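Local coordinates for histidine-containing phosphotransfer protein (Zea mays, PDB 1WN0) that probably relays phosphoryl groups between cytokinin sensor histidine kinases and response regulators in a multistep phosphorelay, at residues 59-64 against 73-78; 81-86 against 93-98. All coordinates share one frame; numbering follows the deposited sequence.

Interaction 1 (59-64 against 73-78)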
ATOM      1  N   SER A  59      -5.082   3.328   9.835  1.00 35.83           N
ATOM      2  CA  SER A  59      -5.663   3.881  11.071  1.00 36.42           C
ATOM      3  C   SER A  59      -7.025   3.484  11.361  1.00 35.26           C
ATOM      4  O   SER A  59      -7.302   3.161  12.539  1.00 35.05           O
ATOM      5  CB  SER A  59      -5.603   5.465  11.205  1.00 38.47           C
ATOM      6  OG  SER A  59      -4.357   5.718  10.574  1.00 45.18           O
ATOM      7  N   GLU A  60      -7.919   3.534  10.371  1.00 33.16           N
ATOM      8  CA  GLU A  60      -9.226   2.970  10.658  1.00 33.80           C
ATOM      9  C   GLU A  60      -9.177   1.454  11.047  1.00 32.84           C
ATOM     10  O   GLU A  60      -9.863   1.019  11.982  1.00 29.80           O
ATOM     11  CB  GLU A  60     -10.148   3.191   9.449  1.00 35.48           C
ATOM     12  CG  GLU A  60     -10.247   4.674   9.078  1.00 43.61           C
ATOM     13  CD  GLU A  60     -10.943   4.999   7.706  1.00 52.09           C
ATOM     14  OE1 GLU A  60     -10.871   4.127   6.763  1.00 55.54           O
ATOM     15  OE2 GLU A  60     -11.538   6.149   7.580  1.00 56.48           O
ATOM     16  N   LEU A  61      -8.378   0.637  10.328  1.00 31.56           N
ATOM     17  CA  LEU A  61      -8.304  -0.780  10.716  1.00 31.65           C
ATOM     18  C   LEU A  61      -7.849  -0.976  12.185  1.00 31.20           C
ATOM     19  O   LEU A  61      -8.302  -1.896  12.831  1.00 29.67           O
ATOM     20  CB  LEU A  61      -7.334  -1.570   9.783  1.00 30.43           C
ATOM     21  CG  LEU A  61      -8.001  -1.832   8.463  1.00 31.66           C
ATOM     22  CD1 LEU A  61      -7.091  -2.270   7.404  1.00 31.95           C
ATOM     23  CD2 LEU A  61      -9.049  -2.851   8.605  1.00 32.75           C
ATOM     24  N   ALA A  62      -6.880  -0.157  12.629  1.00 31.62           N
ATOM     25  CA  ALA A  62      -6.293  -0.269  13.954  1.00 33.10           C
ATOM     26  C   ALA A  62      -7.370   0.006  14.980  1.00 33.94           C
ATOM     27  O   ALA A  62      -7.450  -0.702  15.909  1.00 32.34           O
ATOM     28  CB  ALA A  62      -5.184   0.748  14.184  1.00 32.11           C
ATOM     29  N   ALA A  63      -8.184   1.064  14.780  1.00 34.06           N
ATOM     30  CA  ALA A  63      -9.291   1.387  15.700  1.00 34.84           C
ATOM     31  C   ALA A  63     -10.305   0.283  15.617  1.00 35.07           C
ATOM     32  O   ALA A  63     -10.760  -0.290  16.645  1.00 34.91           O
ATOM     33  CB  ALA A  63      -9.939   2.827  15.384  1.00 33.35           C
ATOM     34  N   LEU A  64     -10.629  -0.176  14.420  1.00 34.31           N
ATOM     35  CA  LEU A  64     -11.695  -1.267  14.467  1.00 36.46           C
ATOM     36  C   LEU A  64     -11.247  -2.501  15.267  1.00 34.23           C
ATOM     37  O   LEU A  64     -12.019  -3.129  16.034  1.00 30.20           O
ATOM     38  CB  LEU A  64     -12.065  -1.775  13.060  1.00 38.11           C
ATOM     39  CG  LEU A  64     -13.239  -1.158  12.252  1.00 41.09           C
ATOM     40  CD1 LEU A  64     -14.088  -0.107  12.831  1.00 40.50           C
ATOM     41  CD2 LEU A  64     -12.803  -0.847  10.847  1.00 47.45           C
ATOM     42  N   ASP A  73     -16.669  -7.794   9.085  1.00 35.26           N
ATOM     43  CA  ASP A  73     -17.140  -7.440   7.749  1.00 37.16           C
ATOM     44  C   ASP A  73     -16.599  -6.056   7.304  1.00 36.50           C
ATOM     45  O   ASP A  73     -16.161  -5.894   6.158  1.00 37.88           O
ATOM     46  CB  ASP A  73     -18.713  -7.270   7.726  1.00 38.94           C
ATOM     47  CG  ASP A  73     -19.475  -8.577   8.009  1.00 42.53           C
ATOM     48  OD1 ASP A  73     -18.895  -9.669   7.842  1.00 46.24           O
ATOM     49  OD2 ASP A  73     -20.653  -8.594   8.365  1.00 49.23           O
ATOM     50  N   LYS A  74     -16.668  -5.086   8.215  1.00 34.40           N
ATOM     51  CA  LYS A  74     -15.999  -3.816   8.012  1.00 33.31           C
ATOM     52  C   LYS A  74     -14.496  -3.879   7.899  1.00 32.79           C
ATOM     53  O   LYS A  74     -13.956  -3.152   7.036  1.00 30.06           O
ATOM     54  CB  LYS A  74     -16.363  -2.826   9.104  1.00 33.92           C
ATOM     55  CG  LYS A  74     -16.029  -1.399   8.747  1.00 38.75           C
ATOM     56  CD  LYS A  74     -16.533  -0.342   9.777  1.00 45.44           C
ATOM     57  CE  LYS A  74     -18.099  -0.182   9.731  1.00 52.84           C
ATOM     58  NZ  LYS A  74     -18.513   1.105  10.432  1.00 52.44           N
ATOM     59  N   VAL A  75     -13.807  -4.697   8.742  1.00 33.02           N
ATOM     60  CA  VAL A  75     -12.309  -4.790   8.540  1.00 34.04           C
ATOM     61  C   VAL A  75     -12.073  -5.275   7.128  1.00 31.50           C
ATOM     62  O   VAL A  75     -11.216  -4.802   6.384  1.00 33.44           O
ATOM     63  CB  VAL A  75     -11.746  -5.849   9.549  1.00 34.78           C
ATOM     64  CG1 VAL A  75     -10.333  -6.345   9.274  1.00 33.97           C
ATOM     65  CG2 VAL A  75     -11.975  -5.331  10.964  1.00 34.70           C
ATOM     66  N   ASP A  76     -12.789  -6.312   6.778  1.00 34.77           N
ATOM     67  CA  ASP A  76     -12.706  -6.923   5.437  1.00 35.43           C
ATOM     68  C   ASP A  76     -12.995  -5.897   4.298  1.00 34.21           C
ATOM     69  O   ASP A  76     -12.261  -5.677   3.334  1.00 32.51           O
ATOM     70  CB  ASP A  76     -13.694  -8.073   5.278  1.00 38.88           C
ATOM     71  CG  ASP A  76     -13.223  -9.049   4.219  1.00 46.17           C
ATOM     72  OD1 ASP A  76     -12.171  -9.681   4.475  1.00 59.96           O
ATOM     73  OD2 ASP A  76     -13.646  -9.089   3.072  1.00 51.11           O
ATOM     74  N   ALA A  77     -14.083  -5.209   4.412  1.00 33.92           N
ATOM     75  CA  ALA A  77     -14.277  -4.125   3.381  1.00 33.97           C
ATOM     76  C   ALA A  77     -13.086  -3.071   3.383  1.00 32.72           C
ATOM     77  O   ALA A  77     -12.618  -2.628   2.261  1.00 34.05           O
ATOM     78  CB  ALA A  77     -15.735  -3.447   3.556  1.00 31.24           C
ATOM     79  N   TYR A  78     -12.540  -2.677   4.587  1.00 32.80           N
ATOM     80  CA  TYR A  78     -11.385  -1.717   4.612  1.00 32.98           C
ATOM     81  C   TYR A  78     -10.176  -2.327   3.978  1.00 30.90           C
ATOM     82  O   TYR A  78      -9.523  -1.731   3.121  1.00 30.67           O
ATOM     83  CB  TYR A  78     -11.070  -1.095   5.999  1.00 37.99           C
ATOM     84  CG  TYR A  78     -11.931   0.063   6.398  1.00 38.16           C
ATOM     85  CD1 TYR A  78     -11.908   1.223   5.678  1.00 52.93           C
ATOM     86  CD2 TYR A  78     -12.730   0.012   7.527  1.00 48.83           C
ATOM     87  CE1 TYR A  78     -12.722   2.318   6.032  1.00 55.85           C
ATOM     88  CE2 TYR A  78     -13.559   1.041   7.862  1.00 50.48           C
ATOM     89  CZ  TYR A  78     -13.568   2.182   7.106  1.00 53.87           C
ATOM     90  OH  TYR A  78     -14.371   3.219   7.368  1.00 54.05           O
TER
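In the four-helix bundle of this HPt protein, the end of helix 42-64 and the start of helix 72-88 form an antiparallel pair on either side of the loop that joins them, and L61, L64 and E60 here meet V75, K74 and Y78. The two short axes come within 10.0 Å at 165°, and the contact has an apolar floor and a more polar outer margin. To the floor L61 contributes chiefly its CD2 methyl, which lies 3.7 Å from CB of Y78 and 3.8 Å from CG1 of V75. The leucine and tyrosine side chains run alongside one another, pointing opposite ways. V75 uses both branches, since its CG2 approaches CB of L64 at 4.1 Å. Farther out, L64 reaches across K74 and Y78 at roughly right angles. Its CD2 stands 3.4 Å from CD2 of Y78, oblique to the ring, and 3.9 Å from CG of K74, so the lysine contributes aliphatic chain to the contact. The Y78 ring is turned into the groove between the helices by a first torsion of -81°, which sets CG anti to the carbonyl carbon. One of its faces receives E60, whose CB sits 4.2 Å from the ring centroid and only 10° off the normal, a CH-pi contact. Beyond L61, L117 of helix 110-138 continues the apolar layer, while C105 of helix 101-106 touches V75. No hydrogen bond crosses between 59-64 and 73-78; methyl and methylene groups against one another and against an aromatic ring carry the contact, and this part of the helix pair probably relies on close packing and on burial of apolar surface, with charged E60 and K74 lending their carbon chains to its border.

Interaction 2 (81-86 against 93-98); sequences QLKGSS and KVKFTC
A first torsion of -76° on C98 lays SG beside its own backbone N and directs it at L82 and the start of K83, while on S86 a chi1 of 86° holds OG between backbone N and carbonyl carbon. The sulfur is the main apolar link: C98 SG packs 3.4 Å from CG of L82. Next to it, CB of C98 meets CB of K83 at 3.9 Å. S86 occupies the next turn. Its hydroxyl donates to the carbonyl O of K83 at 3.0 Å, from somewhat out of the carbonyl plane, which fixes the OG rotation and meets the polar need of this buried side chain within its own helix. The same OG also lies against the start of K95, 3.1 Å from its CB. On the same side chain, CB of S86 lies 3.7 Å from CG1 of V94. Helix 72-88, which carries H80, the predicted phosphorylation site of the HPt domain, here runs antiparallel to the short helix 92-99, their axes 8.4 Å apart and 158° in direction. Such close approach is consistent with the small side chains of S86 and C98 in the interface. A54 of helix 42-64 touches L82 and V120 of helix 110-138 touches V94, placing the contact inside the bundle. At its outer border K83 and K95 touch through their CG atoms, 4.2 Å apart. Both lysine chains then run extended away from the interface, their NZ atoms separated by 6.6 Å, a spacing that probably eases the repulsion between the two like charges.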
ATOM      1  N   GLN A  81     -10.452  -2.230   0.174  1.00 34.48           N
ATOM      2  CA  GLN A  81      -9.980  -0.938  -0.278  1.00 33.68           C
ATOM      3  C   GLN A  81      -8.489  -0.801  -0.242  1.00 33.51           C
ATOM      4  O   GLN A  81      -7.924  -0.145  -1.134  1.00 30.91           O
ATOM      5  CB  GLN A  81     -10.562   0.220   0.516  1.00 35.54           C
ATOM      6  CG  GLN A  81     -12.148   0.219   0.695  1.00 39.51           C
ATOM      7  CD  GLN A  81     -12.645   1.373   1.681  1.00 53.70           C
ATOM      8  OE1 GLN A  81     -11.939   2.378   1.890  1.00 59.35           O
ATOM      9  NE2 GLN A  81     -13.861   1.199   2.285  1.00 58.99           N
ATOM     10  N   LEU A  82      -7.827  -1.320   0.803  1.00 32.52           N
ATOM     11  CA  LEU A  82      -6.379  -1.177   0.850  1.00 31.34           C
ATOM     12  C   LEU A  82      -5.740  -1.985  -0.259  1.00 31.87           C
ATOM     13  O   LEU A  82      -4.682  -1.562  -0.847  1.00 32.19           O
ATOM     14  CB  LEU A  82      -5.823  -1.583   2.228  1.00 31.47           C
ATOM     15  CG  LEU A  82      -4.347  -1.642   2.455  1.00 31.23           C
ATOM     16  CD1 LEU A  82      -3.762  -0.317   2.074  1.00 38.98           C
ATOM     17  CD2 LEU A  82      -4.042  -1.893   3.810  1.00 30.84           C
ATOM     18  N   LYS A  83      -6.333  -3.160  -0.525  1.00 31.75           N
ATOM     19  CA  LYS A  83      -5.884  -4.018  -1.635  1.00 34.00           C
ATOM     20  C   LYS A  83      -5.950  -3.292  -2.980  1.00 34.54           C
ATOM     21  O   LYS A  83      -4.886  -3.243  -3.729  1.00 35.78           O
ATOM     22  CB  LYS A  83      -6.709  -5.246  -1.673  1.00 35.63           C
ATOM     23  CG  LYS A  83      -6.375  -6.263  -2.709  1.00 41.89           C
ATOM     24  CD  LYS A  83      -7.480  -7.280  -3.040  1.00 47.46           C
ATOM     25  CE  LYS A  83      -7.230  -7.723  -4.569  1.00 56.68           C
ATOM     26  NZ  LYS A  83      -7.917  -9.001  -5.071  1.00 59.26           N
ATOM     27  N   GLY A  84      -7.105  -2.700  -3.295  1.00 32.80           N
ATOM     28  CA  GLY A  84      -7.247  -1.911  -4.579  1.00 33.49           C
ATOM     29  C   GLY A  84      -6.268  -0.737  -4.629  1.00 33.55           C
ATOM     30  O   GLY A  84      -5.589  -0.431  -5.652  1.00 35.18           O
ATOM     31  N   SER A  85      -6.049  -0.079  -3.513  1.00 33.58           N
ATOM     32  CA  SER A  85      -5.076   1.058  -3.494  1.00 33.87           C
ATOM     33  C   SER A  85      -3.633   0.593  -3.737  1.00 36.08           C
ATOM     34  O   SER A  85      -2.881   1.182  -4.494  1.00 34.34           O
ATOM     35  CB  SER A  85      -5.185   1.771  -2.179  1.00 34.78           C
ATOM     36  OG  SER A  85      -4.411   2.954  -2.103  1.00 32.33           O
ATOM     37  N   SER A  86      -3.279  -0.531  -3.134  1.00 37.20           N
ATOM     38  CA  SER A  86      -1.932  -0.987  -3.188  1.00 39.43           C
ATOM     39  C   SER A  86      -1.740  -1.540  -4.588  1.00 39.30           C
ATOM     40  O   SER A  86      -0.668  -1.295  -5.265  1.00 39.52           O
ATOM     41  CB  SER A  86      -1.713  -1.993  -2.078  1.00 40.23           C
ATOM     42  OG  SER A  86      -2.114  -3.217  -2.605  1.00 43.31           O
ATOM     43  N   LYS A  93       3.790  -6.241  -2.135  1.00 34.89           N
ATOM     44  CA  LYS A  93       3.935  -6.939  -0.851  1.00 36.33           C
ATOM     45  C   LYS A  93       2.742  -6.520   0.032  1.00 35.67           C
ATOM     46  O   LYS A  93       2.081  -7.325   0.652  1.00 36.39           O
ATOM     47  CB  LYS A  93       5.300  -6.638  -0.236  1.00 37.21           C
ATOM     48  CG  LYS A  93       6.501  -7.289  -0.976  1.00 42.69           C
ATOM     49  CD  LYS A  93       7.896  -6.934  -0.297  1.00 47.00           C
ATOM     50  CE  LYS A  93       9.138  -7.713  -0.955  1.00 45.77           C
ATOM     51  NZ  LYS A  93       9.021  -9.239  -1.205  1.00 45.64           N
ATOM     52  N   VAL A  94       2.389  -5.251   0.007  1.00 37.18           N
ATOM     53  CA  VAL A  94       1.109  -4.805   0.700  1.00 37.32           C
ATOM     54  C   VAL A  94      -0.109  -5.514   0.198  1.00 37.91           C
ATOM     55  O   VAL A  94      -0.905  -6.068   1.019  1.00 37.29           O
ATOM     56  CB  VAL A  94       0.926  -3.238   0.510  1.00 38.27           C
ATOM     57  CG1 VAL A  94      -0.259  -2.707   1.214  1.00 39.05           C
ATOM     58  CG2 VAL A  94       2.198  -2.501   1.032  1.00 39.00           C
ATOM     59  N   LYS A  95      -0.278  -5.557  -1.150  1.00 37.85           N
ATOM     60  CA  LYS A  95      -1.464  -6.227  -1.762  1.00 37.69           C
ATOM     61  C   LYS A  95      -1.505  -7.664  -1.300  1.00 37.19           C
ATOM     62  O   LYS A  95      -2.546  -8.139  -0.791  1.00 35.33           O
ATOM     63  CB  LYS A  95      -1.392  -6.195  -3.320  1.00 40.81           C
ATOM     64  CG  LYS A  95      -2.508  -6.805  -4.160  1.00 44.39           C
ATOM     65  CD  LYS A  95      -1.979  -6.850  -5.639  1.00 48.53           C
ATOM     66  CE  LYS A  95      -2.911  -7.366  -6.819  1.00 59.18           C
ATOM     67  NZ  LYS A  95      -2.647  -6.821  -8.447  1.00 56.59           N
ATOM     68  N   PHE A  96      -0.348  -8.346  -1.354  1.00 33.56           N
ATOM     69  CA  PHE A  96      -0.333  -9.722  -0.905  1.00 32.48           C
ATOM     70  C   PHE A  96      -0.735  -9.864   0.517  1.00 32.42           C
ATOM     71  O   PHE A  96      -1.511 -10.747   0.858  1.00 33.06           O
ATOM     72  CB  PHE A  96       1.021 -10.357  -1.110  1.00 34.76           C
ATOM     73  CG  PHE A  96       1.057 -11.776  -0.656  1.00 35.47           C
ATOM     74  CD1 PHE A  96       1.494 -12.093   0.629  1.00 33.58           C
ATOM     75  CD2 PHE A  96       0.644 -12.767  -1.513  1.00 35.52           C
ATOM     76  CE1 PHE A  96       1.397 -13.461   1.095  1.00 38.68           C
ATOM     77  CE2 PHE A  96       0.574 -14.050  -1.091  1.00 39.91           C
ATOM     78  CZ  PHE A  96       0.990 -14.417   0.255  1.00 36.55           C
ATOM     79  N   THR A  97      -0.222  -9.010   1.403  1.00 33.82           N
ATOM     80  CA  THR A  97      -0.776  -8.986   2.802  1.00 34.27           C
ATOM     81  C   THR A  97      -2.261  -8.859   2.967  1.00 33.39           C
ATOM     82  O   THR A  97      -2.875  -9.531   3.810  1.00 33.41           O
ATOM     83  CB  THR A  97       0.011  -7.977   3.697  1.00 35.54           C
ATOM     84  OG1 THR A  97       1.394  -8.331   3.611  1.00 38.06           O
ATOM     85  CG2 THR A  97      -0.224  -8.229   5.185  1.00 34.01           C
ATOM     86  N   CYS A  98      -2.832  -7.943   2.208  1.00 34.09           N
ATOM     87  CA  CYS A  98      -4.216  -7.623   2.265  1.00 33.76           C
ATOM     88  C   CYS A  98      -4.983  -8.873   2.011  1.00 35.45           C
ATOM     89  O   CYS A  98      -5.974  -9.160   2.684  1.00 32.95           O
ATOM     90  CB  CYS A  98      -4.548  -6.605   1.248  1.00 33.29           C
ATOM     91  SG  CYS A  98      -4.028  -4.977   1.682  1.00 32.74           S
TER

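How the interactions relate
Both interactions use helix 72-88, taken up in series along the chain: its first turns lie against helix 42-64 in interaction 1, and the turns that follow lie against helix 92-99 in interaction 2. Their centres are 13 Å apart. Interaction 1 lies toward one end of the bundle, about 15 Å from the chain centre, and is partly buried; interaction 2 is a buried contact only about 5 Å from that centre. Chemistry follows place. The outer contact has wider spacing, filled by leucines and an aromatic ring, whereas the inner one has its helices closer, with a cysteine, a serine and two apolar side chains between them, and lysines at its border.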